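Local structure of endo-beta-1,4-xylanase Xyn10C (Pseudomonas cellulosa, 1GNY) at residues D31-A36 with I140-V145; A60-V65 with D105-C110; A74-F79 with V128-K133. The protein cleaves internal linkages of the xylan backbone as an endo-xylanase through its C-terminal domain, whereas this N-terminal family 15 carbohydrate-binding module binds xylan and xylooligosaccharides. All blocks are in the same frame, centred on the assembly; numbering follows the deposited sequence.

Contact 1: residues D31-A36 with I140-V145; sequences DGVTFA and ITIKSV
An antiparallel strand pair in one sheet of the module's beta-sandwich brings F35 against I140. CE1 of the F35 ring lies 3.6 Å from I140 CB, and CZ of the same ring also touches CG1 of that isoleucine. The two side chains run side by side in the same direction. CG of F35 sits between its backbone N and carbonyl carbon (chi1 71°), which swings the ring across to the other strand. I142 CD1 meets F35 CE1 at the ring edge, 4.3 Å away. Without the ring, an alanine here is likely to open a gap beside I140 CB and the end of I142, costing both part of their apolar cover.

The register confirms the antiparallel sheet: V33 and F35 form hydrogen-bonded pairs with I142 and I140, the bond from I142 N to V33 O being 2.7 Å long. T34 and T141, a non-hydrogen-bonded pair, project to the other face, where T34 OG1 bonds T141 OG1 at 2.8 Å and the two side chains cross obliquely.

At G32 the backbone angles (phi 130°) would press a CB against D31 O, and that CB would also clash with I142 O; the glycine CA instead makes a CA-H...O contact with I142 O at 3.5 Å. K143 and S144 both face V62, a classic beta bulge. K143 NZ forms a salt bridge with D105 and donates to a water that makes a weak bond to D31 OD2.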
loop_
_atom_site.group_PDB
_atom_site.type_symbol
_atom_site.label_atom_id
_atom_site.label_comp_id
_atom_site.label_asym_id
_atom_site.label_seq_id
_atom_site.Cartn_x
_atom_site.Cartn_y
_atom_site.Cartn_z
ATOM N N ASP A 31 -6.107 14.903 -6.770
ATOM C CA ASP A 31 -5.221 14.613 -5.608
ATOM C C ASP A 31 -4.638 13.184 -5.556
ATOM O O ASP A 31 -3.722 12.931 -4.779
ATOM C CB ASP A 31 -5.920 14.863 -4.303
ATOM C CG ASP A 31 -6.029 16.350 -3.948
ATOM O OD1 ASP A 31 -5.583 17.218 -4.719
ATOM O OD2 ASP A 31 -6.600 16.735 -2.898
ATOM N N GLY A 32 -5.111 12.284 -6.400
ATOM C CA GLY A 32 -4.605 10.903 -6.425
ATOM C C GLY A 32 -5.689 9.835 -6.393
ATOM O O GLY A 32 -6.595 9.883 -7.227
ATOM N N VAL A 33 -5.561 8.885 -5.452
ATOM C CA VAL A 33 -6.459 7.709 -5.297
ATOM C C VAL A 33 -7.091 7.689 -3.912
ATOM O O VAL A 33 -6.362 7.763 -2.926
ATOM C CB VAL A 33 -5.676 6.393 -5.544
ATOM C CG1 VAL A 33 -6.493 5.162 -5.193
ATOM C CG2 VAL A 33 -5.186 6.310 -7.018
ATOM N N THR A 34 -8.411 7.537 -3.850
ATOM C CA THR A 34 -9.151 7.539 -2.558
ATOM C C THR A 34 -10.012 6.293 -2.485
ATOM O O THR A 34 -10.618 5.873 -3.485
ATOM C CB THR A 34 -10.029 8.818 -2.361
ATOM O OG1 THR A 34 -9.211 9.979 -2.533
ATOM C CG2 THR A 34 -10.641 8.913 -0.947
ATOM N N PHE A 35 -10.054 5.711 -1.294
ATOM C CA PHE A 35 -10.982 4.616 -1.011
ATOM C C PHE A 35 -11.740 4.830 0.310
ATOM O O PHE A 35 -11.252 5.515 1.240
ATOM C CB PHE A 35 -10.300 3.241 -1.056
ATOM C CG PHE A 35 -9.350 2.946 0.080
ATOM C CD1 PHE A 35 -7.995 3.322 -0.010
ATOM C CD2 PHE A 35 -9.757 2.216 1.187
ATOM C CE1 PHE A 35 -7.123 3.043 0.999
ATOM C CE2 PHE A 35 -8.868 1.924 2.207
ATOM C CZ PHE A 35 -7.533 2.326 2.100
ATOM N N ALA A 36 -12.929 4.226 0.361
ATOM C CA ALA A 36 -13.754 4.144 1.567
ATOM C C ALA A 36 -13.239 2.970 2.430
ATOM O O ALA A 36 -13.194 1.800 1.997
ATOM C CB ALA A 36 -15.215 3.930 1.213
ATOM N N ILE A 140 -9.336 7.179 2.986
ATOM C CA ILE A 140 -7.879 7.297 2.850
ATOM C C ILE A 140 -7.582 7.785 1.438
ATOM O O ILE A 140 -8.153 7.237 0.493
ATOM C CB ILE A 140 -7.177 5.936 3.081
ATOM C CG1 ILE A 140 -7.372 5.413 4.518
ATOM C CG2 ILE A 140 -5.675 6.037 2.772
ATOM C CD1 ILE A 140 -6.805 6.246 5.637
ATOM N N THR A 141 -6.713 8.794 1.304
ATOM C CA THR A 141 -6.222 9.279 0.011
ATOM C C THR A 141 -4.727 9.007 -0.127
ATOM O O THR A 141 -3.944 9.363 0.757
ATOM C CB THR A 141 -6.516 10.777 -0.224
ATOM O OG1 THR A 141 -7.947 10.984 -0.223
ATOM C CG2 THR A 141 -5.980 11.243 -1.579
ATOM N N ILE A 142 -4.349 8.338 -1.220
ATOM C CA ILE A 142 -2.921 8.167 -1.598
ATOM C C ILE A 142 -2.565 9.215 -2.668
ATOM O O ILE A 142 -3.147 9.230 -3.751
ATOM C CB ILE A 142 -2.572 6.736 -2.118
ATOM C CG1 ILE A 142 -3.060 5.675 -1.149
ATOM C CG2 ILE A 142 -1.058 6.605 -2.336
ATOM C CD1 ILE A 142 -4.357 5.046 -1.540
ATOM N N LYS A 143 -1.610 10.085 -2.360
ATOM C CA LYS A 143 -1.156 11.147 -3.304
ATOM C C LYS A 143 -0.029 10.661 -4.232
ATOM O O LYS A 143 0.037 11.064 -5.405
ATOM C CB LYS A 143 -0.704 12.410 -2.530
ATOM C CG LYS A 143 -1.815 13.074 -1.782
ATOM C CD LYS A 143 -1.445 14.458 -1.301
ATOM C CE LYS A 143 -2.660 15.329 -1.079
ATOM N NZ LYS A 143 -2.233 16.678 -0.593
ATOM N N SER A 144 0.860 9.834 -3.692
ATOM C CA SER A 144 2.021 9.319 -4.447
ATOM C C SER A 144 2.595 8.067 -3.800
ATOM O O SER A 144 2.478 7.869 -2.572
ATOM C CB SER A 144 3.132 10.382 -4.534
ATOM O OG SER A 144 3.734 10.647 -3.250
ATOM N N VAL A 145 3.232 7.249 -4.639
ATOM C CA VAL A 145 3.951 6.059 -4.162
ATOM C C VAL A 145 5.290 6.008 -4.890
ATOM O O VAL A 145 5.325 6.049 -6.114
ATOM C CB VAL A 145 3.193 4.744 -4.407
ATOM C CG1 VAL A 145 3.982 3.550 -3.909
ATOM C CG2 VAL A 145 1.802 4.785 -3.754
HETATM O O HOH W 1 -4.803 18.029 -0.402
#

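Contact 2: residues A60-V65 with D105-C110; sequences AMVVNV and DLTLTC. With NA (sodium ion), chain C.
V63 lays its CG2 methyl against L108 CD1 at 3.9 Å, the two side chains crossing at about a right angle. That branch stands between the backbone N and the carbonyl carbon of V63, and L106 CB touches it as well, at 4.3 Å. M61 and V63 form hydrogen-bonded antiparallel pairs with L108 and L106; the bond from M61 N to L108 O is 2.8 Å long and nearly straight (174°). V62 and T107, a non-hydrogen-bonded pair, show on the other face, where V62 CG2 meets T107 OG1 at 3.8 Å.

The amide of N64 is divided between two tasks. Its OD1 binds the sodium ion at 2.4 Å, while ND2 donates to D105 OD1 at 2.9 Å, with amide and carboxylate planes 83° apart. Together with a water that accepts from ND2 and also binds the sodium, this fixes the amide's rotation. D105 OD2, the other carboxylate oxygen, forms a salt bridge with K143 of strand 139-149. V65 O and A102 O are further ligands of the metal.

Strand 58-65 lies between strands 106-111 and 139-149, with V62 and N64 bonded by backbone to the latter. From the inner face, M61 and L108 pack on I78 of strand 75-82 in the opposing sheet.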
loop_
_atom_site.group_PDB
_atom_site.type_symbol
_atom_site.label_atom_id
_atom_site.label_comp_id
_atom_site.label_asym_id
_atom_site.label_seq_id
_atom_site.Cartn_x
_atom_site.Cartn_y
_atom_site.Cartn_z
ATOM N N ALA A 60 7.587 4.183 -0.283
ATOM C CA ALA A 60 7.200 5.408 0.445
ATOM C C ALA A 60 5.887 5.919 -0.134
ATOM O O ALA A 60 5.798 6.168 -1.348
ATOM C CB ALA A 60 8.271 6.461 0.340
ATOM N N MET A 61 4.870 6.070 0.720
ATOM C CA MET A 61 3.569 6.586 0.292
ATOM C C MET A 61 3.250 7.923 0.943
ATOM O O MET A 61 3.381 8.033 2.143
ATOM C CB MET A 61 2.454 5.586 0.643
ATOM C CG MET A 61 2.603 4.264 -0.000
ATOM S SD MET A 61 0.975 3.422 -0.095
ATOM C CE MET A 61 1.511 1.919 -0.854
ATOM N N VAL A 62 2.837 8.921 0.164
ATOM C CA VAL A 62 2.345 10.188 0.778
ATOM C C VAL A 62 0.839 9.990 0.851
ATOM O O VAL A 62 0.201 9.766 -0.194
ATOM C CB VAL A 62 2.669 11.436 -0.022
ATOM C CG1 VAL A 62 2.006 12.679 0.616
ATOM C CG2 VAL A 62 4.185 11.653 -0.103
ATOM N N VAL A 63 0.272 10.087 2.051
ATOM C CA VAL A 63 -1.170 9.852 2.261
ATOM C C VAL A 63 -1.861 10.960 3.030
ATOM O O VAL A 63 -1.201 11.753 3.681
ATOM C CB VAL A 63 -1.459 8.510 2.987
ATOM C CG1 VAL A 63 -0.817 7.355 2.244
ATOM C CG2 VAL A 63 -0.955 8.532 4.454
ATOM N N ASN A 64 -3.179 11.028 2.898
ATOM C CA ASN A 64 -4.001 11.899 3.738
ATOM C C ASN A 64 -5.126 11.075 4.300
ATOM O O ASN A 64 -5.848 10.374 3.549
ATOM C CB ASN A 64 -4.540 13.096 3.003
ATOM C CG ASN A 64 -5.174 14.108 3.959
ATOM O OD1 ASN A 64 -6.314 13.952 4.365
ATOM N ND2 ASN A 64 -4.385 15.124 4.385
ATOM N N VAL A 65 -5.276 11.120 5.620
ATOM C CA VAL A 65 -6.302 10.324 6.316
ATOM C C VAL A 65 -7.457 11.218 6.803
ATOM O O VAL A 65 -7.222 12.315 7.288
ATOM C CB VAL A 65 -5.729 9.358 7.394
ATOM C CG1 VAL A 65 -4.165 9.187 7.325
ATOM C CG2 VAL A 65 -6.216 9.637 8.793
ATOM N N ASP A 105 -0.930 16.020 5.644
ATOM C CA ASP A 105 -0.433 14.867 4.885
ATOM C C ASP A 105 0.703 14.195 5.676
ATOM O O ASP A 105 1.399 14.839 6.490
ATOM C CB ASP A 105 0.171 15.254 3.529
ATOM C CG ASP A 105 -0.845 15.775 2.541
ATOM O OD1 ASP A 105 -2.063 15.636 2.786
ATOM O OD2 ASP A 105 -0.506 16.363 1.487
ATOM N N LEU A 106 0.905 12.911 5.411
ATOM C CA LEU A 106 1.954 12.096 6.048
ATOM C C LEU A 106 2.671 11.226 5.036
ATOM O O LEU A 106 2.093 10.838 4.016
ATOM C CB LEU A 106 1.344 11.124 7.054
ATOM C CG LEU A 106 0.547 11.716 8.194
ATOM C CD1 LEU A 106 -0.385 10.651 8.774
ATOM C CD2 LEU A 106 1.506 12.320 9.231
ATOM N N THR A 107 3.915 10.886 5.355
ATOM C CA THR A 107 4.698 9.943 4.555
ATOM C C THR A 107 4.870 8.672 5.372
ATOM O O THR A 107 5.451 8.685 6.492
ATOM C CB THR A 107 6.074 10.493 4.163
ATOM O OG1 THR A 107 5.910 11.642 3.317
ATOM C CG2 THR A 107 6.839 9.507 3.305
ATOM N N LEU A 108 4.374 7.573 4.821
ATOM C CA LEU A 108 4.505 6.252 5.423
ATOM C C LEU A 108 5.449 5.403 4.585
ATOM O O LEU A 108 5.417 5.453 3.366
ATOM C CB LEU A 108 3.150 5.564 5.501
ATOM C CG LEU A 108 2.077 6.325 6.282
ATOM C CD1 LEU A 108 0.785 5.555 6.282
ATOM C CD2 LEU A 108 2.503 6.617 7.714
ATOM N N THR A 109 6.311 4.650 5.257
ATOM C CA THR A 109 7.304 3.838 4.566
ATOM C C THR A 109 7.271 2.374 4.989
ATOM O O THR A 109 6.823 2.011 6.102
ATOM C CB THR A 109 8.735 4.405 4.676
ATOM O OG1 THR A 109 9.215 4.241 6.015
ATOM C CG2 THR A 109 8.821 5.881 4.398
ATOM N N CYS A 110 7.762 1.531 4.080
ATOM C CA CYS A 110 7.769 0.096 4.273
ATOM C C CYS A 110 8.941 -0.512 3.552
ATOM O O CYS A 110 9.088 -0.315 2.351
ATOM C CB CYS A 110 6.482 -0.531 3.720
ATOM S SG CYS A 110 6.383 -2.320 3.883
HETATM NA NA NA C . -6.984 14.845 6.526
HETATM O O HOH W 2 -5.509 17.173 6.171
HETATM O O HOH W 3 -8.773 15.596 6.330
#

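Contact 3: residues A74-F79 with V128-K133; sequences ANLQIF and VGIQAK
The F79 ring has the backbone N of G129 over one face and the side-chain amide of Q131 over the opposite one, with Q77 O in plane at its edge. Ring and amide planes are 32° apart, and Q131 CG comes to 3.7 Å from F79 CE1. These residues belong to two neighbouring antiparallel strands in the five-stranded sheet of the beta-sandwich. Q77, F79 and Q131 share the face on which the xylooligosaccharide is bound: the F79 side chain is about 4 Å from a bound xylose at the nearest atoms, and also about 4 Å from that of N16, a carbohydrate-binding residue.

On the other face I130 CD1 packs on I78 CG1 at 4.0 Å and on L76 CD1 at 4.2 Å, where M61 and L108 of the opposing sheet join them. Backbone bonds pair N75 with K133, Q77 with Q131 and F79 with G129, which establishes the register.

Q131 is held at both ends of its amide. Its OE1 bonds S18, a residue of the glycan pocket, and its NE2 bonds Q77, so the group's rotation is fixed. CG of Q77 is anti to the backbone N (chi1 176°), and its extended chain runs beside that of Q131. K133 CD rests 3.5 Å from Q77 OE1, and Q131 NE2 donates to this same oxygen at 2.9 Å from above its carbonyl plane.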
loop_
_atom_site.group_PDB
_atom_site.type_symbol
_atom_site.label_atom_id
_atom_site.label_comp_id
_atom_site.label_asym_id
_atom_site.label_seq_id
_atom_site.Cartn_x
_atom_site.Cartn_y
_atom_site.Cartn_z
ATOM N N ALA A 74 -8.321 2.898 13.742
ATOM C CA ALA A 74 -7.762 1.840 12.889
ATOM C C ALA A 74 -6.314 2.144 12.486
ATOM O O ALA A 74 -5.867 3.283 12.499
ATOM C CB ALA A 74 -8.615 1.637 11.641
ATOM N N ASN A 75 -5.583 1.091 12.139
ATOM C CA ASN A 75 -4.196 1.208 11.724
ATOM C C ASN A 75 -4.078 1.148 10.188
ATOM O O ASN A 75 -5.070 0.788 9.537
ATOM C CB ASN A 75 -3.341 0.079 12.300
ATOM C CG ASN A 75 -3.396 0.012 13.826
ATOM O OD1 ASN A 75 -3.445 1.035 14.530
ATOM N ND2 ASN A 75 -3.445 -1.218 14.346
ATOM N N LEU A 76 -2.918 1.509 9.670
ATOM C CA LEU A 76 -2.666 1.430 8.192
ATOM C C LEU A 76 -1.493 0.516 7.939
ATOM O O LEU A 76 -0.375 0.692 8.523
ATOM C CB LEU A 76 -2.397 2.802 7.582
ATOM C CG LEU A 76 -3.594 3.715 7.354
ATOM C CD1 LEU A 76 -3.113 5.093 6.899
ATOM C CD2 LEU A 76 -4.596 3.109 6.364
ATOM N N GLN A 77 -1.702 -0.404 7.007
ATOM C CA GLN A 77 -0.682 -1.381 6.627
ATOM C C GLN A 77 -0.346 -1.320 5.145
ATOM O O GLN A 77 -1.198 -1.641 4.321
ATOM C CB GLN A 77 -1.136 -2.808 6.962
ATOM C CG GLN A 77 -0.150 -3.895 6.502
ATOM C CD GLN A 77 -0.566 -5.301 6.898
ATOM O OE1 GLN A 77 -1.755 -5.610 7.053
ATOM N NE2 GLN A 77 0.424 -6.166 7.043
ATOM N N ILE A 78 0.858 -0.870 4.838
ATOM C CA ILE A 78 1.439 -1.010 3.478
ATOM C C ILE A 78 1.823 -2.493 3.385
ATOM O O ILE A 78 2.433 -3.022 4.294
ATOM C CB ILE A 78 2.660 -0.085 3.241
ATOM C CG1 ILE A 78 2.244 1.390 3.250
ATOM C CG2 ILE A 78 3.372 -0.448 1.932
ATOM C CD1 ILE A 78 3.398 2.351 3.339
ATOM N N PHE A 79 1.569 -3.130 2.250
ATOM C CA PHE A 79 1.911 -4.542 2.050
ATOM C C PHE A 79 2.262 -4.824 0.595
ATOM O O PHE A 79 1.979 -4.022 -0.270
ATOM C CB PHE A 79 0.753 -5.451 2.511
ATOM C CG PHE A 79 -0.516 -5.293 1.706
ATOM C CD1 PHE A 79 -1.373 -4.212 1.898
ATOM C CD2 PHE A 79 -0.836 -6.218 0.718
ATOM C CE1 PHE A 79 -2.540 -4.062 1.149
ATOM C CE2 PHE A 79 -1.962 -6.057 -0.054
ATOM C CZ PHE A 79 -2.841 -4.985 0.167
ATOM N N VAL A 128 0.942 -4.526 -4.826
ATOM C CA VAL A 128 1.386 -3.633 -3.748
ATOM C C VAL A 128 0.239 -2.714 -3.358
ATOM O O VAL A 128 -0.519 -2.260 -4.223
ATOM C CB VAL A 128 2.618 -2.765 -4.191
ATOM C CG1 VAL A 128 3.088 -1.840 -3.046
ATOM C CG2 VAL A 128 3.749 -3.640 -4.690
ATOM N N GLY A 129 0.074 -2.427 -2.079
ATOM C CA GLY A 129 -0.956 -1.481 -1.691
ATOM C C GLY A 129 -0.941 -1.077 -0.244
ATOM O O GLY A 129 0.097 -1.269 0.416
ATOM N N ILE A 130 -2.042 -0.478 0.183
ATOM C CA ILE A 130 -2.245 -0.045 1.584
ATOM C C ILE A 130 -3.657 -0.410 1.994
ATOM O O ILE A 130 -4.593 -0.270 1.205
ATOM C CB ILE A 130 -1.920 1.477 1.768
ATOM C CG1 ILE A 130 -1.824 1.839 3.261
ATOM C CG2 ILE A 130 -2.864 2.348 0.967
ATOM C CD1 ILE A 130 -1.312 3.289 3.502
ATOM N N GLN A 131 -3.821 -0.871 3.228
ATOM C CA GLN A 131 -5.125 -1.324 3.718
ATOM C C GLN A 131 -5.364 -0.913 5.173
ATOM O O GLN A 131 -4.387 -0.730 5.930
ATOM C CB GLN A 131 -5.297 -2.849 3.572
ATOM C CG GLN A 131 -4.273 -3.675 4.388
ATOM C CD GLN A 131 -4.425 -5.188 4.173
ATOM O OE1 GLN A 131 -5.242 -5.611 3.337
ATOM N NE2 GLN A 131 -3.650 -6.003 4.942
ATOM N N ALA A 132 -6.622 -0.788 5.525
ATOM C CA ALA A 132 -7.009 -0.468 6.886
ATOM C C ALA A 132 -7.011 -1.752 7.719
ATOM O O ALA A 132 -7.356 -2.826 7.228
ATOM C CB ALA A 132 -8.379 0.160 6.895
ATOM N N LYS A 133 -6.659 -1.622 8.988
ATOM C CA LYS A 133 -6.701 -2.747 9.931
ATOM C C LYS A 133 -7.381 -2.297 11.230
ATOM O O LYS A 133 -7.018 -1.267 11.788
ATOM C CB LYS A 133 -5.308 -3.273 10.291
ATOM C CG LYS A 133 -4.408 -3.741 9.130
ATOM C CD LYS A 133 -4.901 -4.978 8.509
ATOM C CE LYS A 133 -4.522 -6.269 9.270
ATOM N NZ LYS A 133 -5.555 -7.321 8.804
#

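Overall arrangement
Contacts 1 and 2, centres 10 Å apart, share one sheet in which strands 139-149 and 58-65 are neighbours: T141 O is 2.8 Å from N64 N, and K143 NZ is 2.7 Å from D105 OD2. Contact 3 belongs to the facing sheet and meets both across the core. I142 CG1 reaches I130 CG2 at 3.9 Å, and C110 CB reaches I78 CG2 at 3.6 Å. Contact 3 lies closest to the sugar, whereas the side chains of F35 (contact 1) and M61 (contact 2) stay about 12 and 13 Å from bound xylose. The sodium ion is in contact 2, about 8 Å from the side chain of T141.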